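Local coordinates for putative bacterial transcription regulation protein (Staphylococcus aureus, PDB 3LUR) that probably takes part in transcription regulation by binding a small effector molecule through an effector-binding domain, at residues I17-E22 with W35-Q40; I44-L49 with A85-I90. All blocks are in the same frame, centred on the assembly; numbering follows the deposited sequence. Where two conformers were deposited one is given.

How the contacts relate
Two contacts on neighbouring strands of an antiparallel barrel illustrate how helices are held on a sheet by a few polar bonds placed beside apolar packing. Contact 1 ties helix 24-41 to strand 5-21, and contact 2 ties the next helix, 43-50, to the residues leading into strand 88-103, the neighbour of strand 5-21. Their centres lie about 13 Å apart, and they touch: Ile17 CD1 comes to 3.3 Å from Tyr87 CD1, while Cys38 CB packs 3.7 Å from Ile44 CD1. Along the chain they follow in series. Each has a 1,2-ethanediol nearby, probably from the crystallisation liquor, and no effector site can be read from either.

Contact 1: I17-E22 with W35-Q40; sequences IKETYE and WQRCYQ. With EDO (1,2-ethanediol), chain F.
Glu19 and Arg37 form a salt bridge between the strand and the helix, and it is bidentate and end-on: NH1 and NH2 each take one carboxylate oxygen. The shorter bond runs from Arg37 NH1 to Glu19 OE2 at 2.7 Å. Arg37 NH2 reaches Glu19 OE1 at 3.1 Å along a nearly straight path (171°) and enters by the syn lone pair; a weak third bond joins Arg37 NH2 to Glu19 OE2. Carboxylate and guanidinium planes differ by just 11°, so charge pairing and directional bonding are served together. The torsions account for the reach: Glu19 extends beyond CG, whereas Arg37 bends at chi3 (-81°), swinging its guanidinium edge to the carboxylate.

A further hydrogen bond from its own strand holds the acid. Glu19 OE1 accepts from Tyr21 OH at 2.6 Å through its anti lone pair, so this oxygen is gripped on both its syn and anti sides. The phenol thus positions the carboxylate, limits its rotation and probably favours its ionised form. The Tyr21 ring also meets that of His30 on helix 24-41, with the two planes nearly parallel.

The ethanediol of chain F lies at another part of the guanidinium edge, where Arg37 NH1 donates to its O1 at 2.9 Å. Its C1 sits 3.8 Å from Cys38 SG, and Glu41 also bonds to the diol.

Packing on Phe34 of the helix completes the junction: Ile17, Tyr21 and the side chain of Glu19, alternate residues of the strand, all touch it, and Cys38 packs on Ile74 of strand 70-77. A helix packed on the outside of an antiparallel barrel, with an ion pair at the surface, is consistent with the effector-binding fold of the SHS2 clan.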
loop_
_atom_site.group_PDB
_atom_site.type_symbol
_atom_site.label_atom_id
_atom_site.label_comp_id
_atom_site.label_asym_id
_atom_site.label_seq_id
_atom_site.Cartn_x
_atom_site.Cartn_y
_atom_site.Cartn_z
ATOM N N ILE A 17 -4.225 -10.560 -0.569
ATOM C CA ILE A 17 -5.661 -10.643 -0.393
ATOM C C ILE A 17 -6.248 -9.257 -0.489
ATOM O O ILE A 17 -5.735 -8.319 0.119
ATOM C CB ILE A 17 -6.032 -11.257 0.988
ATOM C CG1 ILE A 17 -5.447 -12.662 1.134
ATOM C CG2 ILE A 17 -7.533 -11.351 1.129
ATOM C CD1 ILE A 17 -6.065 -13.676 0.123
ATOM N N LYS A 18 -7.364 -9.155 -1.206
ATOM C CA LYS A 18 -7.994 -7.875 -1.446
ATOM C C LYS A 18 -9.378 -7.807 -0.811
ATOM O O LYS A 18 -10.104 -8.778 -0.794
ATOM C CB LYS A 18 -8.108 -7.624 -2.962
ATOM C CG LYS A 18 -8.610 -6.234 -3.326
ATOM C CD LYS A 18 -8.619 -5.978 -4.843
ATOM C CE LYS A 18 -9.893 -6.420 -5.529
ATOM N NZ LYS A 18 -10.016 -5.752 -6.871
ATOM N N GLU A 19 -9.711 -6.634 -0.277
ATOM C CA GLU A 19 -11.065 -6.348 0.231
ATOM C C GLU A 19 -11.514 -5.074 -0.476
ATOM O O GLU A 19 -10.703 -4.208 -0.723
ATOM C CB GLU A 19 -11.097 -6.179 1.741
ATOM C CG GLU A 19 -11.029 -7.503 2.455
ATOM C CD GLU A 19 -11.348 -7.415 3.947
ATOM O OE1 GLU A 19 -11.478 -6.292 4.505
ATOM O OE2 GLU A 19 -11.443 -8.487 4.562
ATOM N N THR A 20 -12.791 -4.993 -0.833
ATOM C CA THR A 20 -13.295 -3.836 -1.542
ATOM C C THR A 20 -14.311 -3.159 -0.659
ATOM O O THR A 20 -15.174 -3.812 -0.068
ATOM C CB THR A 20 -13.913 -4.230 -2.895
ATOM O OG1 THR A 20 -12.922 -4.882 -3.689
ATOM C CG2 THR A 20 -14.455 -2.989 -3.668
ATOM N N TYR A 21 -14.176 -1.845 -0.556
ATOM C CA TYR A 21 -15.061 -1.043 0.249
ATOM C C TYR A 21 -15.801 -0.043 -0.627
ATOM O O TYR A 21 -15.383 0.246 -1.767
ATOM C CB TYR A 21 -14.242 -0.329 1.293
ATOM C CG TYR A 21 -13.308 -1.269 2.009
ATOM C CD1 TYR A 21 -13.790 -2.182 2.916
ATOM C CD2 TYR A 21 -11.931 -1.230 1.775
ATOM C CE1 TYR A 21 -12.933 -3.048 3.587
ATOM C CE2 TYR A 21 -11.078 -2.074 2.436
ATOM C CZ TYR A 21 -11.590 -2.983 3.341
ATOM O OH TYR A 21 -10.746 -3.829 4.010
ATOM N N GLU A 22 -16.889 0.482 -0.078
ATOM C CA GLU A 22 -17.786 1.394 -0.803
ATOM C C GLU A 22 -17.086 2.641 -1.341
ATOM O O GLU A 22 -17.399 3.115 -2.435
ATOM C CB GLU A 22 -18.984 1.780 0.089
ATOM N N TRP A 35 -6.222 -5.950 8.545
ATOM C CA TRP A 35 -4.898 -6.371 8.982
ATOM C C TRP A 35 -4.996 -7.310 10.189
ATOM O O TRP A 35 -4.295 -8.326 10.256
ATOM C CB TRP A 35 -4.030 -5.160 9.374
ATOM C CG TRP A 35 -3.437 -4.453 8.249
ATOM C CD1 TRP A 35 -3.885 -3.308 7.676
ATOM C CD2 TRP A 35 -2.251 -4.818 7.540
ATOM N NE1 TRP A 35 -3.063 -2.935 6.661
ATOM C CE2 TRP A 35 -2.040 -3.831 6.559
ATOM C CE3 TRP A 35 -1.352 -5.883 7.634
ATOM C CZ2 TRP A 35 -0.980 -3.886 5.665
ATOM C CZ3 TRP A 35 -0.286 -5.924 6.760
ATOM C CH2 TRP A 35 -0.119 -4.936 5.780
ATOM N N GLN A 36 -5.865 -6.969 11.148
ATOM C CA GLN A 36 -6.025 -7.798 12.350
ATOM C C GLN A 36 -6.449 -9.230 11.969
ATOM O O GLN A 36 -5.888 -10.223 12.471
ATOM C CB GLN A 36 -7.055 -7.177 13.314
ATOM C CG GLN A 36 -7.259 -7.962 14.598
ATOM C CD GLN A 36 -8.214 -7.285 15.595
ATOM O OE1 GLN A 36 -8.783 -6.221 15.327
ATOM N NE2 GLN A 36 -8.398 -7.920 16.744
ATOM N N ARG A 37 -7.437 -9.332 11.093
ATOM C CA ARG A 37 -7.922 -10.640 10.638
ATOM C C ARG A 37 -6.820 -11.424 9.906
ATOM O O ARG A 37 -6.622 -12.582 10.190
ATOM C CB ARG A 37 -9.191 -10.487 9.785
ATOM C CG ARG A 37 -10.408 -10.073 10.635
ATOM C CD ARG A 37 -11.689 -9.860 9.860
ATOM N NE ARG A 37 -11.791 -8.552 9.213
ATOM C CZ ARG A 37 -11.561 -8.302 7.921
ATOM N NH1 ARG A 37 -11.170 -9.262 7.084
ATOM N NH2 ARG A 37 -11.735 -7.066 7.454
ATOM N N CYS A 38 -6.108 -10.788 8.982
ATOM C CA CYS A 38 -4.995 -11.464 8.279
ATOM C C CYS A 38 -3.948 -11.971 9.256
ATOM O O CYS A 38 -3.451 -13.080 9.101
ATOM C CB CYS A 38 -4.312 -10.569 7.285
ATOM S SG CYS A 38 -5.333 -10.160 5.842
ATOM N N TYR A 39 -3.588 -11.138 10.243
ATOM C CA TYR A 39 -2.692 -11.604 11.298
ATOM C C TYR A 39 -3.306 -12.804 12.000
ATOM O O TYR A 39 -2.695 -13.867 12.051
ATOM C CB TYR A 39 -2.371 -10.487 12.308
ATOM C CG TYR A 39 -1.197 -9.649 11.882
ATOM C CD1 TYR A 39 0.076 -10.176 11.877
ATOM C CD2 TYR A 39 -1.358 -8.317 11.492
ATOM C CE1 TYR A 39 1.182 -9.407 11.478
ATOM C CE2 TYR A 39 -0.270 -7.544 11.105
ATOM C CZ TYR A 39 0.995 -8.095 11.088
ATOM O OH TYR A 39 2.073 -7.348 10.691
ATOM N N GLN A 40 -4.539 -12.648 12.490
ATOM C CA GLN A 40 -5.209 -13.704 13.262
ATOM C C GLN A 40 -5.305 -15.037 12.522
ATOM O O GLN A 40 -5.229 -16.085 13.140
ATOM C CB GLN A 40 -6.617 -13.264 13.681
ATOM C CG GLN A 40 -6.653 -12.134 14.696
ATOM C CD GLN A 40 -8.060 -11.581 14.917
ATOM O OE1 GLN A 40 -8.925 -11.638 14.023
ATOM N NE2 GLN A 40 -8.292 -11.028 16.102
HETATM C C1 EDO F . -8.790 -11.754 6.305
HETATM O O1 EDO F . -10.129 -11.996 6.780
HETATM C C2 EDO F . -8.588 -12.442 4.967
HETATM O O2 EDO F . -9.046 -13.790 5.059
#

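Contact 2: I44-L49 with A85-I90; sequences IADLQL and AKYDVI. With EDO (1,2-ethanediol), chain H.
The ring of Tyr87 carries Leu47 on one face and Asp46 at its edge. Leu47 CD2 stands almost directly over the ring, 3.6 Å from its centroid and 10° off the normal, which makes a CH-pi contact; the same methyl approaches Tyr87 CE1 to 3.6 Å. At the hydroxyl end Asp46 OD2 lies in the ring plane and accepts a hydrogen bond of 2.5 Å from Tyr87 OH through its anti lone pair. The carboxylate is turned 31° from the ring.

Two successive residues of the helix thus address one phenol from different directions. Asp46 directs CG anti to its own N (chi1 -165°), bringing OD2 to the hydroxyl. In Leu47 the CD1 branch continues the chain, anti to CA, and the other branch, CD2, is the one laid on the ring. Beyond the helix, Tyr87 packs on Val15 and Ile17 of strand 5-21, and Leu47 on Val76.

The short bond is consistent with a strong, charge-assisted hydrogen bond to an acid that is probably ionised, and together with the methyl over the face it should restrict both tilt and slide of the phenol against the helix.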
loop_
_atom_site.group_PDB
_atom_site.type_symbol
_atom_site.label_atom_id
_atom_site.label_comp_id
_atom_site.label_asym_id
_atom_site.label_seq_id
_atom_site.Cartn_x
_atom_site.Cartn_y
_atom_site.Cartn_z
ATOM N N ILE A 44 -0.663 -13.299 7.166
ATOM C CA ILE A 44 0.546 -12.488 7.101
ATOM C C ILE A 44 1.785 -13.369 7.101
ATOM O O ILE A 44 2.706 -13.130 6.315
ATOM C CB ILE A 44 0.676 -11.426 8.208
ATOM C CG1 ILE A 44 -0.510 -10.457 8.201
ATOM C CG2 ILE A 44 2.019 -10.641 8.013
ATOM C CD1 ILE A 44 -0.692 -9.688 6.898
ATOM N N ALA A 45 1.799 -14.396 7.952
ATOM C CA ALA A 45 2.961 -15.283 8.054
ATOM C C ALA A 45 3.174 -16.016 6.747
ATOM O O ALA A 45 4.295 -16.127 6.269
ATOM C CB ALA A 45 2.803 -16.273 9.217
ATOM N N ASP A 46 2.083 -16.467 6.142
ATOM C CA ASP A 46 2.167 -17.155 4.879
ATOM C C ASP A 46 2.688 -16.259 3.734
ATOM O O ASP A 46 3.488 -16.700 2.935
ATOM C CB ASP A 46 0.810 -17.718 4.495
ATOM C CG ASP A 46 0.912 -18.743 3.397
ATOM O OD1 ASP A 46 1.772 -19.654 3.529
ATOM O OD2 ASP A 46 0.152 -18.638 2.409
ATOM N N LEU A 47 2.195 -15.020 3.645
ATOM C CA LEU A 47 2.655 -14.108 2.616
ATOM C C LEU A 47 4.118 -13.740 2.821
ATOM O O LEU A 47 4.856 -13.587 1.864
ATOM C CB LEU A 47 1.803 -12.844 2.577
ATOM C CG LEU A 47 0.374 -12.986 2.102
ATOM C CD1 LEU A 47 -0.289 -11.605 2.172
ATOM C CD2 LEU A 47 0.328 -13.564 0.690
ATOM N N GLN A 48 4.551 -13.639 4.072
ATOM C CA GLN A 48 5.942 -13.293 4.330
ATOM C C GLN A 48 6.887 -14.372 3.848
ATOM O O GLN A 48 8.025 -14.068 3.500
ATOM C CB GLN A 48 6.184 -12.933 5.795
ATOM C CG GLN A 48 5.644 -11.565 6.157
ATOM C CD GLN A 48 6.380 -10.415 5.445
ATOM O OE1 GLN A 48 6.552 -10.414 4.222
ATOM N NE2 GLN A 48 6.771 -9.404 6.221
ATOM N N LEU A 49 6.413 -15.614 3.763
ATOM C CA LEU A 49 7.243 -16.693 3.234
ATOM C C LEU A 49 7.418 -16.569 1.740
ATOM O O LEU A 49 8.379 -17.085 1.207
ATOM C CB LEU A 49 6.648 -18.055 3.553
ATOM C CG LEU A 49 6.658 -18.440 5.025
ATOM C CD1 LEU A 49 5.932 -19.793 5.213
ATOM C CD2 LEU A 49 8.092 -18.495 5.532
ATOM N N ALA A 85 -1.753 -18.731 -7.129
ATOM C CA ALA A 85 -3.191 -18.703 -7.503
ATOM C C ALA A 85 -4.220 -18.720 -6.330
ATOM O O ALA A 85 -5.313 -18.207 -6.483
ATOM C CB ALA A 85 -3.493 -19.847 -8.499
ATOM N N LYS A 86 -3.889 -19.353 -5.200
ATOM C CA LYS A 86 -4.774 -19.343 -3.969
ATOM C C LYS A 86 -5.083 -17.869 -3.506
ATOM O O LYS A 86 -6.231 -17.477 -3.217
ATOM C CB LYS A 86 -4.110 -20.115 -2.851
ATOM C CG LYS A 86 -2.752 -19.567 -2.475
ATOM N N TYR A 87 -4.045 -17.056 -3.508
ATOM C CA TYR A 87 -4.161 -15.648 -3.257
ATOM C C TYR A 87 -4.466 -14.951 -4.554
ATOM O O TYR A 87 -4.486 -15.575 -5.596
ATOM C CB TYR A 87 -2.824 -15.112 -2.756
ATOM C CG TYR A 87 -2.475 -15.599 -1.400
ATOM C CD1 TYR A 87 -3.059 -15.019 -0.288
ATOM C CD2 TYR A 87 -1.547 -16.612 -1.209
ATOM C CE1 TYR A 87 -2.771 -15.437 0.964
ATOM C CE2 TYR A 87 -1.243 -17.045 0.056
ATOM C CZ TYR A 87 -1.868 -16.446 1.143
ATOM O OH TYR A 87 -1.600 -16.815 2.427
ATOM N N ASP A 88 -4.724 -13.653 -4.468
ATOM C CA ASP A 88 -4.790 -12.813 -5.660
ATOM C C ASP A 88 -3.351 -12.634 -6.063
ATOM O O ASP A 88 -2.491 -12.486 -5.194
ATOM C CB ASP A 88 -5.428 -11.463 -5.381
ATOM C CG ASP A 88 -6.918 -11.454 -5.617
ATOM O OD1 ASP A 88 -7.528 -12.542 -5.719
ATOM O OD2 ASP A 88 -7.491 -10.331 -5.727
ATOM N N VAL A 89 -3.072 -12.728 -7.363
ATOM C CA VAL A 89 -1.698 -12.594 -7.873
ATOM C C VAL A 89 -1.765 -11.649 -9.031
ATOM O O VAL A 89 -2.189 -12.048 -10.111
ATOM C CB VAL A 89 -1.121 -13.931 -8.334
ATOM C CG1 VAL A 89 0.286 -13.736 -8.926
ATOM C CG2 VAL A 89 -1.071 -14.897 -7.187
ATOM N N ILE A 90 -1.411 -10.379 -8.805
ATOM C CA ILE A 90 -1.543 -9.356 -9.856
ATOM C C ILE A 90 -0.254 -8.630 -10.204
ATOM O O ILE A 90 0.743 -8.758 -9.510
ATOM C CB ILE A 90 -2.608 -8.311 -9.473
ATOM C CG1 ILE A 90 -2.097 -7.398 -8.369
ATOM C CG2 ILE A 90 -3.933 -9.068 -9.094
ATOM C CD1 ILE A 90 -2.913 -6.190 -8.143
HETATM C C1 EDO H . 8.240 -7.393 7.860
HETATM O O1 EDO H . 7.224 -6.492 7.380
HETATM C C2 EDO H . 9.545 -7.164 7.086
HETATM O O2 EDO H . 9.436 -7.643 5.740
#